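Local coordinates for protein translation initiation factor eIF2B subunit gamma (Schizosaccharomyces pombe, PDB 5B04) that serves as a component of the eIF2B complex, which catalyses the exchange of GDP for GTP on the gamma subunit of eIF2 in translation initiation, at residues T202-Y207 against A314-I319; A170-S175 against H241-K246; R407-I412 against K422-E427. The protein carries 3 engineered substitutions. All coordinates share one frame; numbering follows the deposited sequence.

Contact 1: residues T202-Y207 against A314-I319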
ATOM      1  N   THR E 202     -10.741  41.785 -20.035  1.00 90.51           N
ATOM      2  CA  THR E 202     -10.030  42.680 -19.126  1.00 77.65           C
ATOM      3  C   THR E 202     -10.896  43.695 -18.382  1.00 90.58           C
ATOM      4  O   THR E 202     -10.400  44.408 -17.508  1.00 82.64           O
ATOM      5  CB  THR E 202      -8.942  43.456 -19.889  1.00 84.47           C
ATOM      6  OG1 THR E 202      -9.553  44.275 -20.894  1.00 96.07           O
ATOM      7  CG2 THR E 202      -7.978  42.489 -20.555  1.00 89.35           C
ATOM      8  N   SER E 203     -12.179  43.765 -18.734  1.00101.92           N
ATOM      9  CA  SER E 203     -13.111  44.744 -18.167  1.00 97.42           C
ATOM     10  C   SER E 203     -12.596  46.172 -18.342  1.00 87.11           C
ATOM     11  O   SER E 203     -13.008  47.082 -17.623  1.00 88.87           O
ATOM     12  CB  SER E 203     -13.375  44.459 -16.684  1.00 89.17           C
ATOM     13  OG  SER E 203     -12.221  44.701 -15.897  1.00 93.24           O
ATOM     14  N   ARG E 204     -11.697  46.357 -19.302  1.00 81.55           N
ATOM     15  CA  ARG E 204     -11.096  47.659 -19.550  1.00 88.15           C
ATOM     16  C   ARG E 204     -11.924  48.472 -20.531  1.00100.25           C
ATOM     17  O   ARG E 204     -12.305  47.985 -21.595  1.00110.42           O
ATOM     18  CB  ARG E 204      -9.669  47.506 -20.078  1.00 91.63           C
ATOM     19  CG  ARG E 204      -8.675  46.955 -19.070  1.00106.03           C
ATOM     20  CD  ARG E 204      -7.255  47.235 -19.530  1.00 94.39           C
ATOM     21  NE  ARG E 204      -7.224  48.317 -20.510  1.00113.33           N
ATOM     22  CZ  ARG E 204      -6.230  48.527 -21.367  1.00119.46           C
ATOM     23  NH1 ARG E 204      -5.173  47.728 -21.372  1.00100.54           N
ATOM     24  NH2 ARG E 204      -6.296  49.539 -22.222  1.00126.78           N
ATOM     25  N   LEU E 205     -12.192  49.717 -20.161  1.00 88.85           N
ATOM     26  CA  LEU E 205     -12.961  50.621 -20.999  1.00 83.46           C
ATOM     27  C   LEU E 205     -12.214  50.939 -22.292  1.00 88.44           C
ATOM     28  O   LEU E 205     -11.010  51.195 -22.272  1.00 97.35           O
ATOM     29  CB  LEU E 205     -13.266  51.902 -20.235  1.00 83.20           C
ATOM     30  CG  LEU E 205     -14.191  52.889 -20.932  1.00 85.67           C
ATOM     31  CD1 LEU E 205     -15.620  52.743 -20.433  1.00 72.48           C
ATOM     32  CD2 LEU E 205     -13.665  54.276 -20.701  1.00 79.98           C
ATOM     33  N   LEU E 206     -12.930  50.925 -23.412  1.00 93.73           N
ATOM     34  CA  LEU E 206     -12.308  51.159 -24.713  1.00 98.56           C
ATOM     35  C   LEU E 206     -12.941  52.330 -25.462  1.00 97.04           C
ATOM     36  O   LEU E 206     -12.232  53.174 -26.011  1.00 86.12           O
ATOM     37  CB  LEU E 206     -12.373  49.891 -25.563  1.00102.17           C
ATOM     38  CG  LEU E 206     -11.340  48.834 -25.168  1.00 94.95           C
ATOM     39  CD1 LEU E 206     -11.541  47.552 -25.954  1.00 95.69           C
ATOM     40  CD2 LEU E 206      -9.933  49.374 -25.373  1.00 85.14           C
ATOM     41  N   TYR E 207     -14.269  52.382 -25.489  1.00107.39           N
ATOM     42  CA  TYR E 207     -14.966  53.528 -26.063  1.00 91.66           C
ATOM     43  C   TYR E 207     -15.974  54.071 -25.061  1.00 96.83           C
ATOM     44  O   TYR E 207     -16.650  53.303 -24.376  1.00103.97           O
ATOM     45  CB  TYR E 207     -15.662  53.156 -27.372  1.00 82.35           C
ATOM     46  CG  TYR E 207     -15.966  54.354 -28.242  1.00112.36           C
ATOM     47  CD1 TYR E 207     -17.068  55.160 -27.989  1.00117.90           C
ATOM     48  CD2 TYR E 207     -15.144  54.685 -29.311  1.00122.47           C
ATOM     49  CE1 TYR E 207     -17.344  56.259 -28.775  1.00113.54           C
ATOM     50  CE2 TYR E 207     -15.414  55.783 -30.106  1.00128.66           C
ATOM     51  CZ  TYR E 207     -16.515  56.566 -29.834  1.00122.56           C
ATOM     52  OH  TYR E 207     -16.788  57.660 -30.622  1.00119.85           O
ATOM     53  N   ALA E 314      -4.341  52.578 -17.756  1.00 96.66           N
ATOM     54  CA  ALA E 314      -5.472  51.671 -17.932  1.00 91.31           C
ATOM     55  C   ALA E 314      -6.717  52.157 -17.200  1.00 98.67           C
ATOM     56  O   ALA E 314      -6.628  52.741 -16.120  1.00 90.05           O
ATOM     57  CB  ALA E 314      -5.105  50.271 -17.460  1.00 82.87           C
ATOM     58  N   LYS E 315      -7.880  51.904 -17.793  1.00105.38           N
ATOM     59  CA  LYS E 315      -9.145  52.261 -17.165  1.00 84.34           C
ATOM     60  C   LYS E 315     -10.198  51.186 -17.336  1.00 83.16           C
ATOM     61  O   LYS E 315     -10.396  50.654 -18.427  1.00 85.67           O
ATOM     62  CB  LYS E 315      -9.659  53.575 -17.721  1.00 68.03           C
ATOM     63  CG  LYS E 315      -9.026  54.748 -17.049  1.00102.57           C
ATOM     64  CD  LYS E 315      -9.119  55.944 -17.920  1.00112.00           C
ATOM     65  CE  LYS E 315     -10.553  56.302 -18.178  1.00130.80           C
ATOM     66  NZ  LYS E 315     -10.679  57.746 -17.940  1.00156.48           N
ATOM     67  N   ASP E 316     -10.876  50.876 -16.238  1.00 78.35           N
ATOM     68  CA  ASP E 316     -11.845  49.796 -16.221  1.00 77.12           C
ATOM     69  C   ASP E 316     -13.249  50.302 -15.933  1.00 71.28           C
ATOM     70  O   ASP E 316     -13.437  51.274 -15.201  1.00 70.97           O
ATOM     71  CB  ASP E 316     -11.450  48.746 -15.181  1.00 83.92           C
ATOM     72  CG  ASP E 316     -10.198  47.985 -15.566  1.00 87.65           C
ATOM     73  OD1 ASP E 316      -9.346  48.554 -16.281  1.00 79.30           O
ATOM     74  OD2 ASP E 316     -10.064  46.816 -15.152  1.00 94.81           O
ATOM     75  N   GLY E 317     -14.231  49.635 -16.524  1.00 71.62           N
ATOM     76  CA  GLY E 317     -15.620  49.910 -16.233  1.00 62.34           C
ATOM     77  C   GLY E 317     -16.201  48.765 -15.431  1.00 67.33           C
ATOM     78  O   GLY E 317     -15.750  47.625 -15.546  1.00 66.26           O
ATOM     79  N   ILE E 318     -17.192  49.068 -14.604  1.00 64.64           N
ATOM     80  CA  ILE E 318     -17.897  48.035 -13.862  1.00 60.78           C
ATOM     81  C   ILE E 318     -19.398  48.284 -13.945  1.00 69.63           C
ATOM     82  O   ILE E 318     -19.876  49.388 -13.687  1.00 72.00           O
ATOM     83  CB  ILE E 318     -17.438  47.972 -12.388  1.00 58.84           C
ATOM     84  CG1 ILE E 318     -18.329  47.022 -11.584  1.00 64.83           C
ATOM     85  CG2 ILE E 318     -17.419  49.354 -11.765  1.00 75.98           C
ATOM     86  CD1 ILE E 318     -17.954  46.928 -10.121  1.00 67.82           C
ATOM     87  N   ILE E 319     -20.155  47.248 -14.248  1.00 66.93           N
ATOM     88  CA  ILE E 319     -21.571  47.377 -14.448  1.00 64.08           C
ATOM     89  C   ILE E 319     -22.309  46.586 -13.411  1.00 66.98           C
ATOM     90  O   ILE E 319     -22.012  45.447 -13.190  1.00 82.08           O
ATOM     91  CB  ILE E 319     -21.940  46.841 -15.819  1.00 64.86           C
ATOM     92  CG1 ILE E 319     -21.314  47.712 -16.885  1.00 63.95           C
ATOM     93  CG2 ILE E 319     -23.437  46.849 -16.014  1.00 69.15           C
ATOM     94  CD1 ILE E 319     -20.225  47.035 -17.662  1.00 56.15           C
TER

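Contact 2: residues A170-S175 against H241-K246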
ATOM      1  N   ALA E 170      -7.884  54.590 -13.408  1.00 86.61           N
ATOM      2  CA  ALA E 170      -9.224  55.033 -13.052  1.00 76.73           C
ATOM      3  C   ALA E 170     -10.244  53.911 -13.212  1.00 76.39           C
ATOM      4  O   ALA E 170     -10.131  53.077 -14.110  1.00 84.37           O
ATOM      5  CB  ALA E 170      -9.627  56.227 -13.896  1.00 76.68           C
ATOM      6  N   LEU E 171     -11.239  53.899 -12.332  1.00 75.04           N
ATOM      7  CA  LEU E 171     -12.337  52.947 -12.427  1.00 73.43           C
ATOM      8  C   LEU E 171     -13.672  53.680 -12.414  1.00 83.10           C
ATOM      9  O   LEU E 171     -13.975  54.421 -11.477  1.00 84.66           O
ATOM     10  CB  LEU E 171     -12.279  51.934 -11.283  1.00 62.95           C
ATOM     11  CG  LEU E 171     -13.484  50.999 -11.160  1.00 68.39           C
ATOM     12  CD1 LEU E 171     -13.503  49.978 -12.286  1.00 74.52           C
ATOM     13  CD2 LEU E 171     -13.487  50.311  -9.810  1.00 58.84           C
ATOM     14  N   ALA E 172     -14.466  53.475 -13.459  1.00 77.38           N
ATOM     15  CA  ALA E 172     -15.761  54.134 -13.572  1.00 71.76           C
ATOM     16  C   ALA E 172     -16.901  53.126 -13.524  1.00 68.09           C
ATOM     17  O   ALA E 172     -16.852  52.086 -14.180  1.00 70.74           O
ATOM     18  CB  ALA E 172     -15.829  54.946 -14.849  1.00 67.66           C
ATOM     19  N   VAL E 173     -17.929  53.443 -12.746  1.00 63.20           N
ATOM     20  CA  VAL E 173     -19.082  52.566 -12.613  1.00 52.69           C
ATOM     21  C   VAL E 173     -20.166  52.923 -13.622  1.00 59.31           C
ATOM     22  O   VAL E 173     -20.506  54.093 -13.797  1.00 71.73           O
ATOM     23  CB  VAL E 173     -19.671  52.626 -11.190  1.00 61.44           C
ATOM     24  CG1 VAL E 173     -20.852  51.676 -11.059  1.00 55.94           C
ATOM     25  CG2 VAL E 173     -18.602  52.295 -10.162  1.00 63.60           C
ATOM     26  N   TYR E 174     -20.696  51.906 -14.293  1.00 70.11           N
ATOM     27  CA  TYR E 174     -21.816  52.088 -15.207  1.00 64.48           C
ATOM     28  C   TYR E 174     -22.975  51.197 -14.778  1.00 67.82           C
ATOM     29  O   TYR E 174     -22.818  50.346 -13.903  1.00 67.64           O
ATOM     30  CB  TYR E 174     -21.395  51.784 -16.645  1.00 56.81           C
ATOM     31  CG  TYR E 174     -20.400  52.779 -17.199  1.00 74.29           C
ATOM     32  CD1 TYR E 174     -19.035  52.601 -17.015  1.00 78.56           C
ATOM     33  CD2 TYR E 174     -20.827  53.899 -17.900  1.00 82.72           C
ATOM     34  CE1 TYR E 174     -18.123  53.510 -17.518  1.00 74.11           C
ATOM     35  CE2 TYR E 174     -19.923  54.812 -18.405  1.00 81.29           C
ATOM     36  CZ  TYR E 174     -18.573  54.614 -18.212  1.00 73.64           C
ATOM     37  OH  TYR E 174     -17.670  55.522 -18.716  1.00 92.56           O
ATOM     38  N   SER E 175     -24.137  51.393 -15.394  1.00 74.58           N
ATOM     39  CA  SER E 175     -25.344  50.701 -14.956  1.00 78.67           C
ATOM     40  C   SER E 175     -26.463  50.777 -15.989  1.00 82.62           C
ATOM     41  O   SER E 175     -26.472  51.672 -16.833  1.00 80.14           O
ATOM     42  CB  SER E 175     -25.824  51.292 -13.630  1.00 71.92           C
ATOM     43  OG  SER E 175     -26.097  52.676 -13.763  1.00 80.80           O
ATOM     44  N   HIS E 241     -21.731  58.146 -12.202  1.00 72.25           N
ATOM     45  CA  HIS E 241     -20.806  59.148 -11.675  1.00 78.32           C
ATOM     46  C   HIS E 241     -20.064  58.668 -10.433  1.00 82.86           C
ATOM     47  O   HIS E 241     -19.759  59.455  -9.536  1.00 75.72           O
ATOM     48  CB  HIS E 241     -21.531  60.458 -11.370  1.00 80.03           C
ATOM     49  CG  HIS E 241     -20.651  61.667 -11.429  1.00 94.16           C
ATOM     50  ND1 HIS E 241     -19.953  62.135 -10.336  1.00 79.43           N
ATOM     51  CD2 HIS E 241     -20.357  62.507 -12.450  1.00100.07           C
ATOM     52  CE1 HIS E 241     -19.267  63.210 -10.682  1.00 86.64           C
ATOM     53  NE2 HIS E 241     -19.495  63.456 -11.959  1.00103.57           N
ATOM     54  N   ILE E 242     -19.787  57.370 -10.381  1.00 71.07           N
ATOM     55  CA  ILE E 242     -18.899  56.828  -9.367  1.00 68.04           C
ATOM     56  C   ILE E 242     -17.526  56.649  -9.984  1.00 74.43           C
ATOM     57  O   ILE E 242     -17.362  55.895 -10.942  1.00 86.13           O
ATOM     58  CB  ILE E 242     -19.375  55.477  -8.821  1.00 65.21           C
ATOM     59  CG1 ILE E 242     -20.866  55.499  -8.504  1.00 60.75           C
ATOM     60  CG2 ILE E 242     -18.560  55.083  -7.594  1.00 67.02           C
ATOM     61  CD1 ILE E 242     -21.408  54.123  -8.218  1.00 67.66           C
ATOM     62  N   PHE E 243     -16.541  57.348  -9.438  1.00 71.58           N
ATOM     63  CA  PHE E 243     -15.188  57.261  -9.959  1.00 74.62           C
ATOM     64  C   PHE E 243     -14.187  57.075  -8.835  1.00 80.79           C
ATOM     65  O   PHE E 243     -14.410  57.518  -7.709  1.00 79.47           O
ATOM     66  CB  PHE E 243     -14.842  58.511 -10.769  1.00 62.70           C
ATOM     67  CG  PHE E 243     -15.755  58.747 -11.931  1.00 73.24           C
ATOM     68  CD1 PHE E 243     -15.477  58.194 -13.170  1.00 81.25           C
ATOM     69  CD2 PHE E 243     -16.894  59.516 -11.785  1.00 76.37           C
ATOM     70  CE1 PHE E 243     -16.316  58.408 -14.238  1.00 76.54           C
ATOM     71  CE2 PHE E 243     -17.730  59.733 -12.853  1.00 72.22           C
ATOM     72  CZ  PHE E 243     -17.449  59.165 -14.075  1.00 75.37           C
ATOM     73  N   VAL E 244     -13.087  56.404  -9.147  1.00 71.06           N
ATOM     74  CA  VAL E 244     -11.965  56.304  -8.229  1.00 73.14           C
ATOM     75  C   VAL E 244     -10.679  56.333  -9.043  1.00 68.88           C
ATOM     76  O   VAL E 244     -10.498  55.548  -9.975  1.00 58.42           O
ATOM     77  CB  VAL E 244     -12.040  55.033  -7.357  1.00 68.97           C
ATOM     78  CG1 VAL E 244     -12.388  53.814  -8.198  1.00 71.62           C
ATOM     79  CG2 VAL E 244     -10.736  54.830  -6.597  1.00 72.93           C
ATOM     80  N   PHE E 245      -9.796  57.262  -8.702  1.00 78.27           N
ATOM     81  CA  PHE E 245      -8.606  57.504  -9.503  1.00 79.38           C
ATOM     82  C   PHE E 245      -7.320  57.228  -8.740  1.00 79.99           C
ATOM     83  O   PHE E 245      -7.293  57.269  -7.510  1.00 73.70           O
ATOM     84  CB  PHE E 245      -8.585  58.951  -9.998  1.00 78.22           C
ATOM     85  CG  PHE E 245      -9.776  59.336 -10.827  1.00 73.81           C
ATOM     86  CD1 PHE E 245      -9.772  59.150 -12.197  1.00 65.98           C
ATOM     87  CD2 PHE E 245     -10.893  59.903 -10.238  1.00 64.42           C
ATOM     88  CE1 PHE E 245     -10.862  59.510 -12.964  1.00 74.82           C
ATOM     89  CE2 PHE E 245     -11.982  60.269 -10.999  1.00 63.23           C
ATOM     90  CZ  PHE E 245     -11.970  60.068 -12.365  1.00 72.18           C
ATOM     91  N   LYS E 246      -6.255  56.948  -9.484  1.00 87.12           N
ATOM     92  CA  LYS E 246      -4.909  56.998  -8.934  1.00 88.08           C
ATOM     93  C   LYS E 246      -4.638  58.436  -8.511  1.00 85.89           C
ATOM     94  O   LYS E 246      -5.259  59.361  -9.035  1.00 87.08           O
ATOM     95  CB  LYS E 246      -3.876  56.528  -9.959  1.00 89.81           C
ATOM     96  CG  LYS E 246      -3.741  55.021 -10.092  1.00 79.80           C
ATOM     97  CD  LYS E 246      -2.733  54.470  -9.098  1.00 92.74           C
ATOM     98  CE  LYS E 246      -2.376  53.027  -9.414  1.00 92.72           C
ATOM     99  NZ  LYS E 246      -1.306  52.508  -8.517  1.00 91.93           N
TER

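Contact 3: residues R407-I412 against K422-E427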
ATOM      1  N   ARG E 407     -56.515  69.007  -7.348  1.00103.72           N
ATOM      2  CA  ARG E 407     -56.144  67.692  -7.839  1.00 93.71           C
ATOM      3  C   ARG E 407     -54.716  67.699  -8.355  1.00101.09           C
ATOM      4  O   ARG E 407     -54.424  68.269  -9.405  1.00 94.36           O
ATOM      5  CB  ARG E 407     -57.109  67.232  -8.931  1.00106.58           C
ATOM      6  CG  ARG E 407     -56.774  65.858  -9.479  1.00103.37           C
ATOM      7  CD  ARG E 407     -57.919  65.269 -10.280  1.00 90.05           C
ATOM      8  NE  ARG E 407     -57.593  63.930 -10.760  1.00 92.72           N
ATOM      9  CZ  ARG E 407     -57.714  62.825 -10.030  1.00110.72           C
ATOM     10  NH1 ARG E 407     -58.159  62.897  -8.783  1.00 89.51           N
ATOM     11  NH2 ARG E 407     -57.391  61.648 -10.549  1.00129.19           N
ATOM     12  N   LEU E 408     -53.822  67.074  -7.597  1.00 99.89           N
ATOM     13  CA  LEU E 408     -52.432  66.955  -8.004  1.00 88.16           C
ATOM     14  C   LEU E 408     -52.197  65.617  -8.692  1.00 83.63           C
ATOM     15  O   LEU E 408     -52.199  64.566  -8.051  1.00 93.64           O
ATOM     16  CB  LEU E 408     -51.502  67.113  -6.802  1.00 91.00           C
ATOM     17  CG  LEU E 408     -51.266  68.560  -6.368  1.00 87.82           C
ATOM     18  CD1 LEU E 408     -50.372  68.621  -5.141  1.00 83.42           C
ATOM     19  CD2 LEU E 408     -50.668  69.363  -7.514  1.00 97.60           C
ATOM     20  N   GLU E 409     -52.007  65.668 -10.006  1.00 74.77           N
ATOM     21  CA  GLU E 409     -51.788  64.467 -10.801  1.00 84.50           C
ATOM     22  C   GLU E 409     -50.368  64.411 -11.349  1.00 88.00           C
ATOM     23  O   GLU E 409     -50.006  65.200 -12.223  1.00 86.62           O
ATOM     24  CB  GLU E 409     -52.786  64.400 -11.959  1.00 95.65           C
ATOM     25  CG  GLU E 409     -54.181  63.945 -11.575  1.00 96.39           C
ATOM     26  CD  GLU E 409     -55.107  63.868 -12.773  1.00111.95           C
ATOM     27  OE1 GLU E 409     -55.680  62.784 -13.016  1.00114.78           O
ATOM     28  OE2 GLU E 409     -55.264  64.892 -13.472  1.00108.60           O
ATOM     29  N   SER E 410     -49.573  63.480 -10.828  1.00 78.30           N
ATOM     30  CA  SER E 410     -48.226  63.221 -11.334  1.00 73.30           C
ATOM     31  C   SER E 410     -47.353  64.474 -11.372  1.00 78.08           C
ATOM     32  O   SER E 410     -46.615  64.694 -12.331  1.00 65.15           O
ATOM     33  CB  SER E 410     -48.303  62.600 -12.732  1.00 72.77           C
ATOM     34  OG  SER E 410     -47.011  62.379 -13.269  1.00 78.40           O
ATOM     35  N   CYS E 411     -47.433  65.287 -10.324  1.00 85.13           N
ATOM     36  CA  CYS E 411     -46.714  66.557 -10.288  1.00 91.48           C
ATOM     37  C   CYS E 411     -45.497  66.530  -9.372  1.00 85.35           C
ATOM     38  O   CYS E 411     -45.354  65.646  -8.533  1.00 79.48           O
ATOM     39  CB  CYS E 411     -47.652  67.682  -9.846  1.00 94.26           C
ATOM     40  SG  CYS E 411     -48.813  68.229 -11.112  1.00106.03           S
ATOM     41  N   ILE E 412     -44.616  67.507  -9.546  1.00 84.73           N
ATOM     42  CA  ILE E 412     -43.513  67.716  -8.620  1.00 87.98           C
ATOM     43  C   ILE E 412     -43.596  69.130  -8.064  1.00 91.17           C
ATOM     44  O   ILE E 412     -43.490  70.105  -8.807  1.00100.15           O
ATOM     45  CB  ILE E 412     -42.142  67.505  -9.285  1.00 89.97           C
ATOM     46  CG1 ILE E 412     -42.061  66.115  -9.920  1.00 80.66           C
ATOM     47  CG2 ILE E 412     -41.027  67.694  -8.268  1.00 81.58           C
ATOM     48  CD1 ILE E 412     -40.760  65.858 -10.647  1.00 92.13           C
ATOM     49  N   LYS E 422     -58.522  75.582  -5.960  1.00127.96           N
ATOM     50  CA  LYS E 422     -58.794  74.296  -6.600  1.00129.73           C
ATOM     51  C   LYS E 422     -58.240  74.300  -8.027  1.00132.11           C
ATOM     52  O   LYS E 422     -58.891  73.939  -9.009  1.00144.41           O
ATOM     53  CB  LYS E 422     -60.299  73.983  -6.503  1.00133.92           C
ATOM     54  CG  LYS E 422     -60.847  72.824  -7.332  1.00133.47           C
ATOM     55  CD  LYS E 422     -62.293  72.544  -6.971  1.00123.42           C
ATOM     56  CE  LYS E 422     -63.102  73.827  -6.906  1.00114.85           C
ATOM     57  NZ  LYS E 422     -63.241  74.506  -8.219  1.00134.34           N
ATOM     58  N   SER E 423     -57.000  74.757  -8.115  1.00126.29           N
ATOM     59  CA  SER E 423     -56.229  74.607  -9.323  1.00128.11           C
ATOM     60  C   SER E 423     -56.024  73.123  -9.536  1.00114.43           C
ATOM     61  O   SER E 423     -55.675  72.402  -8.603  1.00108.59           O
ATOM     62  CB  SER E 423     -54.890  75.334  -9.211  1.00122.40           C
ATOM     63  OG  SER E 423     -54.210  75.329 -10.452  1.00134.00           O
ATOM     64  N   LYS E 424     -56.273  72.650 -10.747  1.00106.02           N
ATOM     65  CA  LYS E 424     -55.958  71.269 -11.053  1.00109.12           C
ATOM     66  C   LYS E 424     -54.692  71.275 -11.900  1.00119.37           C
ATOM     67  O   LYS E 424     -54.586  72.007 -12.887  1.00107.32           O
ATOM     68  CB  LYS E 424     -57.133  70.567 -11.747  1.00113.65           C
ATOM     69  CG  LYS E 424     -56.881  70.129 -13.174  1.00121.34           C
ATOM     70  CD  LYS E 424     -57.628  68.854 -13.508  1.00124.68           C
ATOM     71  CE  LYS E 424     -57.125  68.287 -14.822  1.00 96.42           C
ATOM     72  NZ  LYS E 424     -57.748  66.983 -15.164  1.00102.46           N
ATOM     73  N   LEU E 425     -53.707  70.496 -11.471  1.00124.31           N
ATOM     74  CA  LEU E 425     -52.416  70.473 -12.139  1.00110.26           C
ATOM     75  C   LEU E 425     -51.995  69.040 -12.419  1.00 95.77           C
ATOM     76  O   LEU E 425     -51.903  68.218 -11.507  1.00105.07           O
ATOM     77  CB  LEU E 425     -51.363  71.196 -11.294  1.00 97.57           C
ATOM     78  CG  LEU E 425     -51.599  72.702 -11.147  1.00 87.38           C
ATOM     79  CD1 LEU E 425     -50.760  73.297 -10.037  1.00 85.53           C
ATOM     80  CD2 LEU E 425     -51.307  73.405 -12.449  1.00107.57           C
ATOM     81  N   ARG E 426     -51.761  68.744 -13.692  1.00 88.53           N
ATOM     82  CA  ARG E 426     -51.371  67.406 -14.111  1.00 89.65           C
ATOM     83  C   ARG E 426     -49.986  67.423 -14.742  1.00 90.15           C
ATOM     84  O   ARG E 426     -49.745  68.162 -15.694  1.00 89.14           O
ATOM     85  CB  ARG E 426     -52.388  66.832 -15.098  1.00 90.65           C
ATOM     86  CG  ARG E 426     -52.174  65.361 -15.406  1.00 90.40           C
ATOM     87  CD  ARG E 426     -52.843  64.957 -16.707  1.00 97.69           C
ATOM     88  NE  ARG E 426     -52.224  65.608 -17.857  1.00110.94           N
ATOM     89  CZ  ARG E 426     -52.364  65.199 -19.114  1.00111.84           C
ATOM     90  NH1 ARG E 426     -53.103  64.133 -19.387  1.00 92.69           N
ATOM     91  NH2 ARG E 426     -51.763  65.854 -20.097  1.00 94.68           N
ATOM     92  N   GLU E 427     -49.085  66.604 -14.206  1.00 88.25           N
ATOM     93  CA  GLU E 427     -47.722  66.498 -14.723  1.00 92.15           C
ATOM     94  C   GLU E 427     -47.051  67.866 -14.778  1.00 90.04           C
ATOM     95  O   GLU E 427     -46.552  68.287 -15.822  1.00 81.33           O
ATOM     96  CB  GLU E 427     -47.727  65.845 -16.107  1.00 90.18           C
ATOM     97  CG  GLU E 427     -48.323  64.447 -16.113  1.00101.18           C
ATOM     98  CD  GLU E 427     -48.673  63.963 -17.505  1.00103.21           C
ATOM     99  OE1 GLU E 427     -48.360  64.677 -18.482  1.00 95.05           O
ATOM    100  OE2 GLU E 427     -49.262  62.868 -17.622  1.00107.80           O
TER

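Contact 1: residues T202-Y207 against A314-I319
The guanidinium of Arg204 has the methyl of Ala314 over one face, its CB 4.2 Å from Arg204 NE and displaced toward the rim, while the carbonyl oxygen of Lys315 lies at an edge, near the plane. The carboxylate of Asp316 is turned only 17° from the guanidinium, yet the two charges do not pair: Arg204 NE stays 4.7 Å from Asp316 OD1. It is the aliphatic part of the arginine that meets the acid, with Arg204 CG 3.3 Å from Asp316 OD1. Arg204 CG sits beside its own backbone N (chi1 -68°), and this brings it alongside that oxygen, the two side chains crossing obliquely. Asp316 OD2 lies 3.1 Å from Ser203 OG. Lys162 NZ makes a salt bridge to Asp316 OD2 and a hydrogen bond to Ser203 OG, whose own hydrogen probably goes to Thr202 O, although that bond is modelled doubtfully short. With an alanine here, Lys162 would probably lose its carboxylate mate, and the serine hydroxyl and arginine methylenes would lose the group they pack against.

Two backbone bonds carry the crossing itself. Gly317 N donates to Ser203 O at 3.0 Å, and Leu205 N to Lys315 O at 2.7 Å. Gly317 thus contributes its backbone N, with no side chain, where the strands cross, whereas leucine fits the buried position at 205, its CB resting on Lys315 O. The strands cross at 98°, so a single bridge, Arg204 with Asp316, is all they make. The hairpin of strands 196-199 and 204-207, with its G1 beta bulge in which Ser203 and Arg204 both face Glu199, therefore meets strand 315-319 nearly at right angles within the mixed, curled sheet of the nucleotidyltransferase-like domain.

Contact 2: residues A170-S175 against H241-K246
An antiparallel strand pair inside the mixed sheet of the nucleotidyltransferase-like domain joins Ala170, Leu171, Ala172 and Val173 to Phe245, Val244, Phe243 and Ile242. Leu171 and Val244 are a hydrogen-bonded pair: Leu171 N reaches Val244 O at 3.0 Å, and Val244 N returns to Leu171 O at 3.2 Å. Further along, Val173 N gives its hydrogen to Ile242 O, 3.1 Å away. All three donors lie in the plane of the carbonyl they meet. CA-H groups of Ala170, Ala172 and Phe243 add weaker contacts to the same oxygens.

One face of the sheet matches small residues with large ones. Both phenylalanines, CG beside the backbone N (chi1 -59°), lean toward the neighbouring strand, where Ala172 CB meets Phe243 CE1 at 3.5 Å and Ala170 CB meets Phe245 CD1 at 3.4 Å. Alanine suits these two non-hydrogen-bonded positions because its methyl leaves room for a ring beside it. Phe245 continues to the ring of Phe143, and Phe243 to Ile262 and Leu266. Within its own strand Phe243 turns CE2 over a face of the His241 ring.

Leu171 and Val244 share the opposite face and slant across each other, Leu171 CB touching Val244 CG1 at 3.6 Å; beyond them Val173 CG2 meets Ile242 CB at 3.5 Å. From helix 156-166, Val159 packs on Leu171 and Val173, and Phe163 on Val244. The chemistry is that of a core: strand 170-176 is bonded along both edges, to 241-245 and to strand 315-319, while the paired side chains of 170-173 and 242-245 meet through carbon alone.

Contact 3: residues R407-I412 against K422-E427
Leu425 sits between Arg407 and Glu409 across two parallel strands: its N donates to Arg407 O at 3.1 Å, and its O accepts from Glu409 N at 3.0 Å. Glu409 O then takes Glu427 N at 2.6 Å, almost straight. Between them, Leu408 turns its own backbone to the previous coil, bonding with Val390 and Ser392, so the strand is satisfied on both flanks.

The acid of Glu409 is shared. Within its own strand, Arg407 NH2 donates a hydrogen bond to Glu409 OE1 from above the carboxylate plane, and Arg407 NE completes a salt bridge to Glu409 OE1, each 3.2 Å away. Lys424 NZ makes only a long salt bridge of 3.7 Å to Glu409 OE2. The glutamate suits this spot between two cations, and its CB also lies 3.6 Å from Arg426 CG. On the other face Leu408 CD2 packs loosely on Leu425 CB. Cys411 SG lies 3.9 Å from Leu425 CB, and Cys411 N is satisfied by Ser394 OG. This stacking of parallel coils is that of a left-handed beta-helix. Its chemistry divides accordingly: leucines line the interior, backbone bonds join the coils, and outside Glu409 probably offsets the charges of Arg407 and Lys424.

How the contacts relate
Contacts 1 and 2 lie with centres about 10 Å apart in one mixed sheet, where strands 170-176 and 315-319 are parallel neighbours; Ile318 O and Tyr174 N, 2.7 Å apart, probably form one of the hydrogen bonds between them. Their segments alternate along the chain, 170-175, 202-207, 241-246, then 314-319, so the later strand closes a sheet begun far earlier. Contact 3 follows both in sequence and stands apart, its centre about 44 Å from that of contact 1 and 39 Å from that of contact 2, in the beta-helix. The chain thus combines a nucleotidyltransferase-like domain, tied by distant crossings, with a coil built from near neighbours.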